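Local coordinates for RIM-binding protein, isoform F (Drosophila melanogaster, PDB 4Z8A) that binds, through its third SH3 domain, a peptide derived from the calcium channel Cacophony and probably helps organise the presynaptic active zone, at residues 15-26 with 67-75. Residues are numbered along the deposited sequence; the frame is centred on the assembly and turned at random. Where two conformers were deposited one is given.
Sequences MIALYDYDPQEL and LVPSNFLAD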
loop_
_atom_site.group_PDB
_atom_site.type_symbol
_atom_site.label_atom_id
_atom_site.label_comp_id
_atom_site.label_asym_id
_atom_site.label_seq_id
_atom_site.Cartn_x
_atom_site.Cartn_y
_atom_site.Cartn_z
ATOM N N MET A 15 8.157 -3.479 -0.701
ATOM C CA MET A 15 7.106 -4.034 -1.536
ATOM C C MET A 15 7.130 -3.437 -2.934
ATOM O O MET A 15 7.153 -2.220 -3.100
ATOM C CB MET A 15 5.743 -3.799 -0.892
ATOM C CG MET A 15 5.578 -4.516 0.440
ATOM S SD MET A 15 3.869 -4.638 0.994
ATOM C CE MET A 15 3.271 -5.927 -0.122
ATOM N N ILE A 16 7.106 -4.307 -3.929
ATOM C CA ILE A 16 7.133 -3.918 -5.327
ATOM C C ILE A 16 5.732 -3.546 -5.839
ATOM O O ILE A 16 4.774 -4.330 -5.719
ATOM C CB ILE A 16 7.669 -5.078 -6.205
ATOM C CG1 ILE A 16 9.029 -5.561 -5.708
ATOM C CG2 ILE A 16 7.755 -4.662 -7.654
ATOM C CD1 ILE A 16 9.410 -6.924 -6.331
ATOM N N ALA A 17 5.627 -2.369 -6.443
ATOM C CA ALA A 17 4.390 -1.958 -7.101
ATOM C C ALA A 17 4.231 -2.695 -8.409
ATOM O O ALA A 17 5.125 -2.675 -9.235
ATOM C CB ALA A 17 4.390 -0.427 -7.340
ATOM N N LEU A 18 3.081 -3.357 -8.585
ATOM C CA LEU A 18 2.802 -4.128 -9.792
ATOM C C LEU A 18 1.950 -3.388 -10.811
ATOM O O LEU A 18 1.830 -3.818 -11.967
ATOM C CB LEU A 18 2.095 -5.447 -9.413
ATOM C CG LEU A 18 2.987 -6.391 -8.599
ATOM C CD1 LEU A 18 2.207 -7.654 -8.224
ATOM C CD2 LEU A 18 4.249 -6.776 -9.386
ATOM N N TYR A 19 1.367 -2.266 -10.383
ATOM C CA TYR A 19 0.461 -1.478 -11.210
ATOM C C TYR A 19 0.624 -0.005 -10.875
ATOM O O TYR A 19 0.928 0.325 -9.720
ATOM C CB TYR A 19 -1.002 -1.891 -10.965
ATOM C CG TYR A 19 -1.233 -3.353 -11.247
ATOM C CD1 TYR A 19 -1.529 -3.792 -12.539
ATOM C CD2 TYR A 19 -1.117 -4.300 -10.242
ATOM C CE1 TYR A 19 -1.722 -5.168 -12.818
ATOM C CE2 TYR A 19 -1.302 -5.662 -10.515
ATOM C CZ TYR A 19 -1.612 -6.079 -11.795
ATOM O OH TYR A 19 -1.788 -7.434 -12.023
ATOM N N ASP A 20 0.392 0.865 -11.858
ATOM C CA ASP A 20 0.449 2.314 -11.602
ATOM C C ASP A 20 -0.686 2.706 -10.686
ATOM O O ASP A 20 -1.797 2.195 -10.853
ATOM C CB ASP A 20 0.327 3.112 -12.886
ATOM C CG ASP A 20 1.489 2.907 -13.820
ATOM O OD1 ASP A 20 2.506 2.308 -13.421
ATOM O OD2 ASP A 20 1.379 3.345 -14.976
ATOM N N TYR A 21 -0.435 3.635 -9.753
ATOM C CA TYR A 21 -1.508 4.181 -8.925
ATOM C C TYR A 21 -1.431 5.691 -8.755
ATOM O O TYR A 21 -0.505 6.203 -8.141
ATOM C CB TYR A 21 -1.506 3.541 -7.537
ATOM C CG TYR A 21 -2.711 3.877 -6.678
ATOM C CD1 TYR A 21 -3.974 3.374 -6.996
ATOM C CD2 TYR A 21 -2.579 4.631 -5.514
ATOM C CE1 TYR A 21 -5.081 3.649 -6.208
ATOM C CE2 TYR A 21 -3.688 4.898 -4.700
ATOM C CZ TYR A 21 -4.932 4.410 -5.061
ATOM O OH TYR A 21 -6.029 4.650 -4.291
ATOM N N ASP A 22 -2.426 6.376 -9.306
ATOM C CA ASP A 22 -2.646 7.796 -9.052
ATOM C C ASP A 22 -3.992 7.922 -8.355
ATOM O O ASP A 22 -5.030 7.636 -8.945
ATOM C CB ASP A 22 -2.614 8.580 -10.362
ATOM C CG ASP A 22 -2.728 10.085 -10.153
ATOM O OD1 ASP A 22 -3.024 10.520 -9.019
ATOM O OD2 ASP A 22 -2.515 10.829 -11.128
ATOM N N PRO A 23 -3.978 8.320 -7.086
ATOM C CA PRO A 23 -5.207 8.368 -6.293
ATOM C C PRO A 23 -6.286 9.196 -6.978
ATOM O O PRO A 23 -7.450 8.854 -6.847
ATOM C CB PRO A 23 -4.759 9.018 -4.978
ATOM C CG PRO A 23 -3.276 8.756 -4.915
ATOM C CD PRO A 23 -2.785 8.709 -6.311
ATOM N N GLN A 24 -5.924 10.251 -7.712
ATOM C CA GLN A 24 -6.932 11.084 -8.388
ATOM C C GLN A 24 -7.637 10.340 -9.501
ATOM O O GLN A 24 -8.772 10.661 -9.868
ATOM C CB GLN A 24 -6.302 12.346 -8.967
ATOM C CG GLN A 24 -5.898 13.341 -7.942
ATOM C CD GLN A 24 -5.697 14.729 -8.519
ATOM O OE1 GLN A 24 -6.576 15.274 -9.190
ATOM N NE2 GLN A 24 -4.534 15.310 -8.255
ATOM N N GLU A 25 -6.965 9.343 -10.061
ATOM C CA GLU A 25 -7.560 8.566 -11.149
ATOM C C GLU A 25 -8.274 7.309 -10.676
ATOM O O GLU A 25 -9.197 6.824 -11.331
ATOM C CB GLU A 25 -6.495 8.148 -12.154
ATOM C CG GLU A 25 -5.919 9.278 -12.943
ATOM C CD GLU A 25 -4.693 8.876 -13.729
ATOM O OE1 GLU A 25 -4.455 7.653 -13.884
ATOM O OE2 GLU A 25 -3.972 9.789 -14.190
ATOM N N LEU A 26 -7.823 6.750 -9.560
ATOM C CA LEU A 26 -8.240 5.412 -9.195
ATOM C C LEU A 26 -8.813 5.235 -7.793
ATOM O O LEU A 26 -9.457 4.227 -7.515
ATOM C CB LEU A 26 -7.039 4.468 -9.359
ATOM C CG LEU A 26 -6.555 4.299 -10.799
ATOM C CD1 LEU A 26 -5.392 3.314 -10.861
ATOM C CD2 LEU A 26 -7.684 3.809 -11.685
ATOM N N LEU A 67 -0.498 6.583 2.483
ATOM C CA LEU A 67 -1.126 5.280 2.429
ATOM C C LEU A 67 -1.112 4.726 1.002
ATOM O O LEU A 67 -1.330 5.451 0.033
ATOM C CB LEU A 67 -2.565 5.368 2.956
ATOM C CG LEU A 67 -2.712 5.787 4.424
ATOM C CD1 LEU A 67 -4.187 5.969 4.778
ATOM C CD2 LEU A 67 -2.066 4.785 5.367
ATOM N N VAL A 68 -0.868 3.422 0.899
ATOM C CA VAL A 68 -0.847 2.725 -0.389
ATOM C C VAL A 68 -1.770 1.499 -0.355
ATOM O O VAL A 68 -1.834 0.784 0.643
ATOM C CB VAL A 68 0.591 2.302 -0.767
ATOM C CG1 VAL A 68 1.488 3.513 -0.848
ATOM C CG2 VAL A 68 1.141 1.340 0.243
ATOM N N PRO A 69 -2.520 1.276 -1.440
ATOM C CA PRO A 69 -3.450 0.136 -1.492
ATOM C C PRO A 69 -2.716 -1.204 -1.626
ATOM O O PRO A 69 -1.963 -1.397 -2.571
ATOM C CB PRO A 69 -4.288 0.412 -2.751
ATOM C CG PRO A 69 -3.411 1.196 -3.635
ATOM C CD PRO A 69 -2.491 2.034 -2.704
ATOM N N SER A 70 -2.944 -2.107 -0.682
ATOM C CA SER A 70 -2.210 -3.371 -0.643
ATOM C C SER A 70 -2.385 -4.178 -1.924
ATOM O O SER A 70 -1.494 -4.926 -2.315
ATOM C CB SER A 70 -2.660 -4.192 0.562
ATOM O OG SER A 70 -4.063 -4.455 0.500
ATOM N N ASN A 71 -3.525 -4.014 -2.597
ATOM C CA ASN A 71 -3.830 -4.852 -3.732
ATOM C C ASN A 71 -3.125 -4.405 -5.007
ATOM O O ASN A 71 -3.255 -5.060 -6.019
ATOM C CB ASN A 71 -5.354 -4.983 -3.941
ATOM C CG ASN A 71 -6.071 -3.656 -4.105
ATOM O OD1 ASN A 71 -5.596 -2.611 -3.676
ATOM N ND2 ASN A 71 -7.260 -3.704 -4.726
ATOM N N PHE A 72 -2.326 -3.334 -4.939
ATOM C CA PHE A 72 -1.545 -2.906 -6.088
ATOM C C PHE A 72 -0.083 -3.362 -5.981
ATOM O O PHE A 72 0.709 -3.112 -6.881
ATOM C CB PHE A 72 -1.596 -1.378 -6.249
ATOM C CG PHE A 72 -2.793 -0.895 -7.027
ATOM C CD1 PHE A 72 -4.067 -1.126 -6.551
ATOM C CD2 PHE A 72 -2.629 -0.187 -8.207
ATOM C CE1 PHE A 72 -5.186 -0.700 -7.267
ATOM C CE2 PHE A 72 -3.736 0.260 -8.924
ATOM C CZ PHE A 72 -5.016 -0.005 -8.454
ATOM N N LEU A 73 0.251 -4.003 -4.865
ATOM C CA LEU A 73 1.634 -4.391 -4.552
ATOM C C LEU A 73 1.804 -5.889 -4.629
ATOM O O LEU A 73 0.827 -6.622 -4.530
ATOM C CB LEU A 73 2.013 -3.924 -3.145
ATOM C CG LEU A 73 1.706 -2.444 -2.910
ATOM C CD1 LEU A 73 2.049 -2.083 -1.465
ATOM C CD2 LEU A 73 2.460 -1.530 -3.886
ATOM N N ALA A 74 3.051 -6.340 -4.765
ATOM C CA ALA A 74 3.326 -7.769 -4.852
ATOM C C ALA A 74 3.381 -8.400 -3.470
ATOM O O ALA A 74 4.301 -8.139 -2.706
ATOM C CB ALA A 74 4.631 -8.009 -5.588
ATOM N N ASP A 75 2.405 -9.236 -3.143
ATOM C CA ASP A 75 2.528 -10.017 -1.929
ATOM C C ASP A 75 2.864 -11.451 -2.305
ATOM O O ASP A 75 3.424 -12.174 -1.473
ATOM C CB ASP A 75 1.257 -9.950 -1.078
ATOM C CG ASP A 75 0.049 -10.582 -1.759
ATOM O OD1 ASP A 75 0.023 -10.627 -3.004
ATOM O OD2 ASP A 75 -0.879 -11.018 -1.035
ATOM O OXT ASP A 75 2.603 -11.866 -3.444
HETATM O O HOH W 1 6.809 -7.030 -2.870
#
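F72 and Y21 meet edge to face: the tyrosine edge, led by CD1, points at the face of the phenylalanine, with centroids 5.0 Å apart and planes at 64°. The opening torsion of Y21 carries its ring away from its own backbone N (chi1 -171°), so that one face lies against P69 while the CD1 edge reaches F72. P69, whose closed ring is compact and stiff and turns its CH2 groups toward the aromatic face, suits this place; P69 CG sits 3.7 Å from the centroid of the Y21 ring, a CH-pi contact almost on the normal. The other face of Y21 is met by the backbone N of P23, offset toward the rim. Further round F72, CD2 packs 3.6 Å from CB of Y19, and CD1 of L26 approaches more loosely.

Here the chain start and end of the SH3 fold come together: the RT loop leaves strand 12-16, and the 3-10 turn 70-72 follows strand 64-69. The Y19 hydroxyl and N71 ND2 hydrogen-bond the bound peptide, and F72 packs on an apolar side chain of the peptide, so this seam forms part of the peptide-binding surface.

Next to the rings along the chain, the backbones are joined by two hydrogen bonds flanking the single A17–L73 bridge. L18 N donates to F72 O at 2.9 Å, and A74 N to I16 O at 2.8 Å. Small A74 lets L18 CD1 approach A74 CB to 3.6 Å, while flexible M15, bent at chi3 (75°), brings M15 CE within 3.8 Å of L73 CB. A water bridges I16 N and A74 O. Farther out, E36 hydrogen-bonds the Y21 hydroxyl, anchoring the ring's polar end.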